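Local coordinates for protein 3-dehydroshikimate dehydratase (Bacillus anthracis, PDB 3DX5) that converts 3-dehydroshikimate to 3,4-dihydroxybenzoate with a bound manganese ion, a step in the biosynthesis of the siderophore petrobactin, at residues A77-T82 / R126-L131; E120-I125 / L156-E161. One frame throughout, in Å; residues are numbered along the deposited sequence. Where two conformers were deposited one is given.

Interaction 1: A77-T82 / R126-L131; sequences ADFEKT and RMICEL
Phe79 reaches across from the first turn of helix 79-96 to Met127 and Ile128 on helix 115-134, joining two outer helices of the TIM barrel that follow one another round the strand core. Met127, present as selenomethionine, makes a Met-aromatic contact. Its methyl carbon CE lies 3.5 Å from Phe79 CE2, near the ring plane and therefore at the edge. The selenium stands 5.1 Å from the ring centroid and 57° off the normal, an oblique approach. The torsions account for this pairing: Phe79 carries CG anti to its backbone N (chi1 -165°), which throws the ring out toward the neighbouring helix, whereas the Met127 chain runs straight through chi2 and then bends at chi3 (63°), bringing CE back to the ring.

Ile128 approaches the ring obliquely, its CD1 4.2 Å from Phe79 CE1. The CB of Ile128 does not face helix 79-96, but the end of the side chain comes closer than its root. The same CD1 meets the methyl of Thr82, one turn on from Phe79, and Ile73 of the preceding loop touches both Phe79 and Ile128. Thr82 thus offers carbon to the interface, while its hydroxyl is hydrogen-bonded to the backbone O of Asp72. Burial is uneven, with Ile128 and Thr82 enclosed and Met127 on the solvent side. Asp78 occupies the N-cap position of helix 79-96, and its carbonyl O accepts the first-turn bond from Thr82 N at 3.1 Å.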
loop_
_atom_site.group_PDB
_atom_site.type_symbol
_atom_site.label_atom_id
_atom_site.label_comp_id
_atom_site.label_asym_id
_atom_site.label_seq_id
_atom_site.Cartn_x
_atom_site.Cartn_y
_atom_site.Cartn_z
ATOM N N ALA A 77 5.018 -20.685 -7.326
ATOM C CA ALA A 77 5.852 -19.573 -7.837
ATOM C C ALA A 77 6.543 -19.909 -9.147
ATOM O O ALA A 77 6.978 -21.035 -9.355
ATOM C CB ALA A 77 6.927 -19.190 -6.810
ATOM N N ASP A 78 6.673 -18.913 -10.013
ATOM C CA ASP A 78 7.609 -19.026 -11.118
ATOM C C ASP A 78 9.010 -18.729 -10.572
ATOM O O ASP A 78 9.395 -17.561 -10.382
ATOM C CB ASP A 78 7.249 -18.065 -12.252
ATOM C CG ASP A 78 8.199 -18.182 -13.438
ATOM O OD1 ASP A 78 9.199 -18.962 -13.404
ATOM O OD2 ASP A 78 7.920 -17.496 -14.437
ATOM N N PHE A 79 9.768 -19.793 -10.326
ATOM C CA PHE A 79 11.028 -19.663 -9.614
ATOM C C PHE A 79 12.117 -18.919 -10.391
ATOM O O PHE A 79 12.917 -18.196 -9.787
ATOM C CB PHE A 79 11.531 -21.012 -9.084
ATOM C CG PHE A 79 12.616 -20.871 -8.062
ATOM C CD1 PHE A 79 12.341 -20.293 -6.826
ATOM C CD2 PHE A 79 13.916 -21.286 -8.342
ATOM C CE1 PHE A 79 13.336 -20.130 -5.878
ATOM C CE2 PHE A 79 14.934 -21.139 -7.387
ATOM C CZ PHE A 79 14.637 -20.556 -6.149
ATOM N N GLU A 80 12.147 -19.094 -11.711
ATOM C CA GLU A 80 13.038 -18.315 -12.581
ATOM C C GLU A 80 12.762 -16.805 -12.477
ATOM O O GLU A 80 13.689 -15.996 -12.555
ATOM C CB GLU A 80 12.914 -18.743 -14.047
ATOM C CG GLU A 80 13.615 -20.061 -14.365
ATOM C CD GLU A 80 13.891 -20.222 -15.852
ATOM O OE1 GLU A 80 13.248 -19.495 -16.665
ATOM O OE2 GLU A 80 14.750 -21.076 -16.212
ATOM N N LYS A 81 11.489 -16.443 -12.329
ATOM C CA LYS A 81 11.103 -15.065 -12.093
ATOM C C LYS A 81 11.602 -14.566 -10.706
ATOM O O LYS A 81 12.106 -13.436 -10.588
ATOM C CB LYS A 81 9.592 -14.899 -12.266
ATOM C CG LYS A 81 9.063 -13.518 -11.874
ATOM C CD LYS A 81 7.641 -13.242 -12.393
ATOM C CE LYS A 81 7.081 -11.920 -11.799
ATOM N NZ LYS A 81 5.648 -11.673 -12.221
ATOM N N THR A 82 11.499 -15.413 -9.683
ATOM C CA THR A 82 12.061 -15.110 -8.361
ATOM C C THR A 82 13.569 -14.865 -8.412
ATOM O O THR A 82 14.052 -13.877 -7.842
ATOM C CB THR A 82 11.749 -16.201 -7.309
ATOM O OG1 THR A 82 10.344 -16.304 -7.178
ATOM C CG2 THR A 82 12.319 -15.805 -5.927
ATOM N N ARG A 126 18.034 -22.206 0.307
ATOM C CA ARG A 126 19.465 -22.486 0.166
ATOM C C ARG A 126 19.982 -21.905 -1.150
ATOM O O ARG A 126 21.052 -21.261 -1.179
ATOM C CB ARG A 126 19.794 -23.996 0.228
ATOM C CG ARG A 126 21.308 -24.254 0.319
ATOM C CD ARG A 126 21.648 -25.760 0.329
ATOM N NE ARG A 126 21.151 -26.351 1.570
ATOM C CZ ARG A 126 20.174 -27.241 1.650
ATOM N NH1 ARG A 126 19.564 -27.690 0.553
ATOM N NH2 ARG A 126 19.805 -27.672 2.843
HETATM N N MSE A 127 19.215 -22.120 -2.215
HETATM C CA MSE A 127 19.541 -21.590 -3.560
HETATM C C MSE A 127 19.621 -20.076 -3.575
HETATM O O MSE A 127 20.523 -19.517 -4.174
HETATM C CB MSE A 127 18.518 -22.049 -4.607
HETATM C CG MSE A 127 18.617 -23.541 -4.882
HETATM SE SE MSE A 127 17.214 -24.184 -6.096
HETATM C CE MSE A 127 17.778 -23.109 -7.626
ATOM N N ILE A 128 18.665 -19.419 -2.926
ATOM C CA ILE A 128 18.676 -17.959 -2.832
ATOM C C ILE A 128 19.881 -17.463 -2.028
ATOM O O ILE A 128 20.495 -16.476 -2.407
ATOM C CB ILE A 128 17.345 -17.451 -2.290
ATOM C CG1 ILE A 128 16.326 -17.465 -3.448
ATOM C CG2 ILE A 128 17.476 -16.042 -1.707
ATOM C CD1 ILE A 128 14.909 -17.506 -2.955
ATOM N N CYS A 129 20.219 -18.160 -0.944
ATOM C CA CYS A 129 21.426 -17.858 -0.187
ATOM C C CYS A 129 22.684 -17.960 -1.052
ATOM O O CYS A 129 23.569 -17.090 -0.968
ATOM C CB CYS A 129 21.551 -18.789 1.022
ATOM S SG CYS A 129 20.389 -18.343 2.308
ATOM N N GLU A 130 22.775 -19.000 -1.878
ATOM C CA GLU A 130 23.951 -19.173 -2.727
ATOM C C GLU A 130 24.059 -18.099 -3.816
ATOM O O GLU A 130 25.162 -17.681 -4.170
ATOM C CB GLU A 130 24.021 -20.589 -3.311
ATOM C CG GLU A 130 24.883 -21.525 -2.478
ATOM C CD GLU A 130 26.370 -21.186 -2.565
ATOM O OE1 GLU A 130 26.961 -20.687 -1.573
ATOM O OE2 GLU A 130 26.943 -21.413 -3.649
ATOM N N LEU A 131 22.920 -17.646 -4.333
ATOM C CA LEU A 131 22.907 -16.502 -5.256
ATOM C C LEU A 131 23.459 -15.220 -4.567
ATOM O O LEU A 131 24.410 -14.584 -5.062
ATOM C CB LEU A 131 21.487 -16.265 -5.777
ATOM C CG LEU A 131 21.293 -15.272 -6.928
ATOM C CD1 LEU A 131 20.020 -15.575 -7.694
ATOM C CD2 LEU A 131 21.224 -13.832 -6.399
#

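Interaction 2: E120-I125 / L156-E161; sequences EYVNRI and LELLGE
Val122 on helix 115-134 packs against Leu158 and Glu161 of helix 152-162, joining two successive outer helices of the TIM barrel. The axes of the two short segments approach to 10.3 Å and cross at -62°, and the closest CA atoms are those of Val122 and Glu161, 6.7 Å apart.

Apolar contacts carry the crossing. Val122 CG2 meets Leu158 CD1 at 3.7 Å, Val122 and Leu158 running alongside in opposed senses. With chi1 at -164°, CG lies beside the carbonyl carbon of Leu158, and the branched end comes toward helix 115-134 although its CB does not head that way. Its second methyl, CD2, lies 4.3 Å from CD1 of Ile125, one turn along from Val122. Ile125 also touches Leu167 of strand 167-172, so this flank rests on the barrel wall. Glu161 adds carbon of its own, its CB 3.9 Å from Val122 CG2.

Val122 also meets Glu161 through carbon-to-oxygen packing. The other Val122 methyl, CG1, sits 3.5 Å from the backbone O of Glu161, and the side chains of Val122 and Glu161 lie roughly perpendicular.

The charged group at the margin is the Glu161 carboxylate. Its OE1 forms a salt bridge with NE of Arg118, earlier on helix 115-134, which adds an ionic tie between the same helices, and that same Glu161 OE1 lies 3.9 Å from Val122 CG2.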
loop_
_atom_site.group_PDB
_atom_site.type_symbol
_atom_site.label_atom_id
_atom_site.label_comp_id
_atom_site.label_asym_id
_atom_site.label_seq_id
_atom_site.Cartn_x
_atom_site.Cartn_y
_atom_site.Cartn_z
ATOM N N GLU A 120 11.134 -28.915 0.127
ATOM C CA GLU A 120 11.283 -28.094 -1.080
ATOM C C GLU A 120 11.602 -26.601 -0.763
ATOM O O GLU A 120 12.383 -25.968 -1.472
ATOM C CB GLU A 120 10.067 -28.260 -2.008
ATOM C CG GLU A 120 10.171 -27.513 -3.323
ATOM C CD GLU A 120 11.442 -27.813 -4.094
ATOM O OE1 GLU A 120 12.101 -28.854 -3.831
ATOM O OE2 GLU A 120 11.774 -27.002 -4.980
ATOM N N TYR A 121 11.019 -26.051 0.300
ATOM C CA TYR A 121 11.273 -24.650 0.639
ATOM C C TYR A 121 12.687 -24.486 1.217
ATOM O O TYR A 121 13.360 -23.502 0.911
ATOM C CB TYR A 121 10.229 -24.097 1.618
ATOM C CG TYR A 121 8.835 -23.794 1.061
ATOM C CD1 TYR A 121 8.109 -24.737 0.295
ATOM C CD2 TYR A 121 8.223 -22.579 1.345
ATOM C CE1 TYR A 121 6.817 -24.437 -0.187
ATOM C CE2 TYR A 121 6.946 -22.283 0.881
ATOM C CZ TYR A 121 6.258 -23.216 0.130
ATOM O OH TYR A 121 5.011 -22.883 -0.290
ATOM N N VAL A 122 13.144 -25.442 2.036
ATOM C CA VAL A 122 14.537 -25.407 2.523
ATOM C C VAL A 122 15.528 -25.362 1.348
ATOM O O VAL A 122 16.458 -24.538 1.327
ATOM C CB VAL A 122 14.834 -26.644 3.443
ATOM C CG1 VAL A 122 16.361 -26.889 3.632
ATOM C CG2 VAL A 122 14.155 -26.484 4.784
ATOM N N ASN A 123 15.327 -26.239 0.364
ATOM C CA ASN A 123 16.174 -26.246 -0.825
ATOM C C ASN A 123 16.179 -24.908 -1.586
ATOM O O ASN A 123 17.227 -24.482 -2.064
ATOM C CB ASN A 123 15.813 -27.408 -1.760
ATOM C CG ASN A 123 16.083 -28.778 -1.115
ATOM O OD1 ASN A 123 16.832 -28.897 -0.112
ATOM N ND2 ASN A 123 15.452 -29.817 -1.669
ATOM N N ARG A 124 15.022 -24.268 -1.691
ATOM C CA ARG A 124 14.920 -22.969 -2.371
ATOM C C ARG A 124 15.551 -21.816 -1.616
ATOM O O ARG A 124 16.240 -20.982 -2.228
ATOM C CB ARG A 124 13.474 -22.651 -2.721
ATOM C CG ARG A 124 13.051 -23.491 -3.923
ATOM C CD ARG A 124 11.587 -23.400 -4.177
ATOM N NE ARG A 124 11.274 -24.046 -5.458
ATOM C CZ ARG A 124 10.267 -23.693 -6.250
ATOM N NH1 ARG A 124 9.434 -22.728 -5.885
ATOM N NH2 ARG A 124 10.093 -24.320 -7.405
ATOM N N ILE A 125 15.355 -21.770 -0.301
ATOM C CA ILE A 125 16.055 -20.776 0.524
ATOM C C ILE A 125 17.575 -20.951 0.358
ATOM O O ILE A 125 18.317 -19.968 0.269
ATOM C CB ILE A 125 15.649 -20.879 1.999
ATOM C CG1 ILE A 125 14.165 -20.517 2.171
ATOM C CG2 ILE A 125 16.497 -19.939 2.907
ATOM C CD1 ILE A 125 13.598 -21.067 3.500
ATOM N N LEU A 156 14.703 -22.083 14.599
ATOM C CA LEU A 156 15.987 -22.721 14.858
ATOM C C LEU A 156 16.178 -23.952 13.968
ATOM O O LEU A 156 17.246 -24.160 13.399
ATOM C CB LEU A 156 16.099 -23.127 16.327
ATOM C CG LEU A 156 16.255 -21.929 17.272
ATOM C CD1 LEU A 156 16.019 -22.360 18.720
ATOM C CD2 LEU A 156 17.631 -21.304 17.076
ATOM N N GLU A 157 15.131 -24.760 13.859
ATOM C CA GLU A 157 15.154 -25.920 12.998
ATOM C C GLU A 157 15.445 -25.540 11.518
ATOM O O GLU A 157 16.288 -26.140 10.876
ATOM C CB GLU A 157 13.807 -26.602 13.123
ATOM C CG GLU A 157 13.694 -27.825 12.339
ATOM C CD GLU A 157 14.086 -29.013 13.173
ATOM O OE1 GLU A 157 13.162 -29.770 13.586
ATOM O OE2 GLU A 157 15.310 -29.167 13.447
ATOM N N LEU A 158 14.726 -24.543 10.998
ATOM C CA LEU A 158 14.926 -24.060 9.622
ATOM C C LEU A 158 16.386 -23.671 9.349
ATOM O O LEU A 158 16.944 -24.003 8.301
ATOM C CB LEU A 158 14.030 -22.849 9.352
ATOM C CG LEU A 158 13.876 -22.506 7.866
ATOM C CD1 LEU A 158 13.237 -23.669 7.065
ATOM C CD2 LEU A 158 13.004 -21.273 7.745
ATOM N N LEU A 159 16.984 -22.948 10.298
ATOM C CA LEU A 159 18.370 -22.478 10.166
ATOM C C LEU A 159 19.335 -23.664 10.082
ATOM O O LEU A 159 20.292 -23.666 9.279
ATOM C CB LEU A 159 18.745 -21.572 11.340
ATOM C CG LEU A 159 18.038 -20.208 11.357
ATOM C CD1 LEU A 159 18.182 -19.583 12.751
ATOM C CD2 LEU A 159 18.579 -19.239 10.244
ATOM N N GLY A 160 19.055 -24.682 10.885
ATOM C CA GLY A 160 19.846 -25.914 10.844
ATOM C C GLY A 160 19.565 -26.709 9.578
ATOM O O GLY A 160 20.458 -27.351 9.062
ATOM N N GLU A 161 18.346 -26.649 9.037
ATOM C CA GLU A 161 18.040 -27.434 7.826
ATOM C C GLU A 161 18.682 -26.820 6.571
ATOM O O GLU A 161 19.176 -27.544 5.679
ATOM C CB GLU A 161 16.521 -27.578 7.640
ATOM C CG GLU A 161 15.808 -28.437 8.718
ATOM C CD GLU A 161 14.269 -28.215 8.791
ATOM O OE1 GLU A 161 13.753 -27.099 8.569
ATOM O OE2 GLU A 161 13.547 -29.186 9.098
#

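Along the chain the segments come in the order 77-82, 120-125, 126-131, 156-161. Interaction 1 closes a loop of 43 intervening residues containing strand 100-103; interaction 2 closes one of 30 containing strand 138-142. Because 120-125 falls before 126-131, the two loops cross instead of nesting. Both contacts draw on adjoining turns of helix 115-134, which is thereby tied to helix 79-96 before it and helix 152-162 after it, three successive outer helices of the barrel. The centres lie 13 Å apart, and direct packing joins them: Phe79 CE1 is 3.9 Å from Arg124 CG, and Arg126 NH2 is 2.9 Å from Glu161 O.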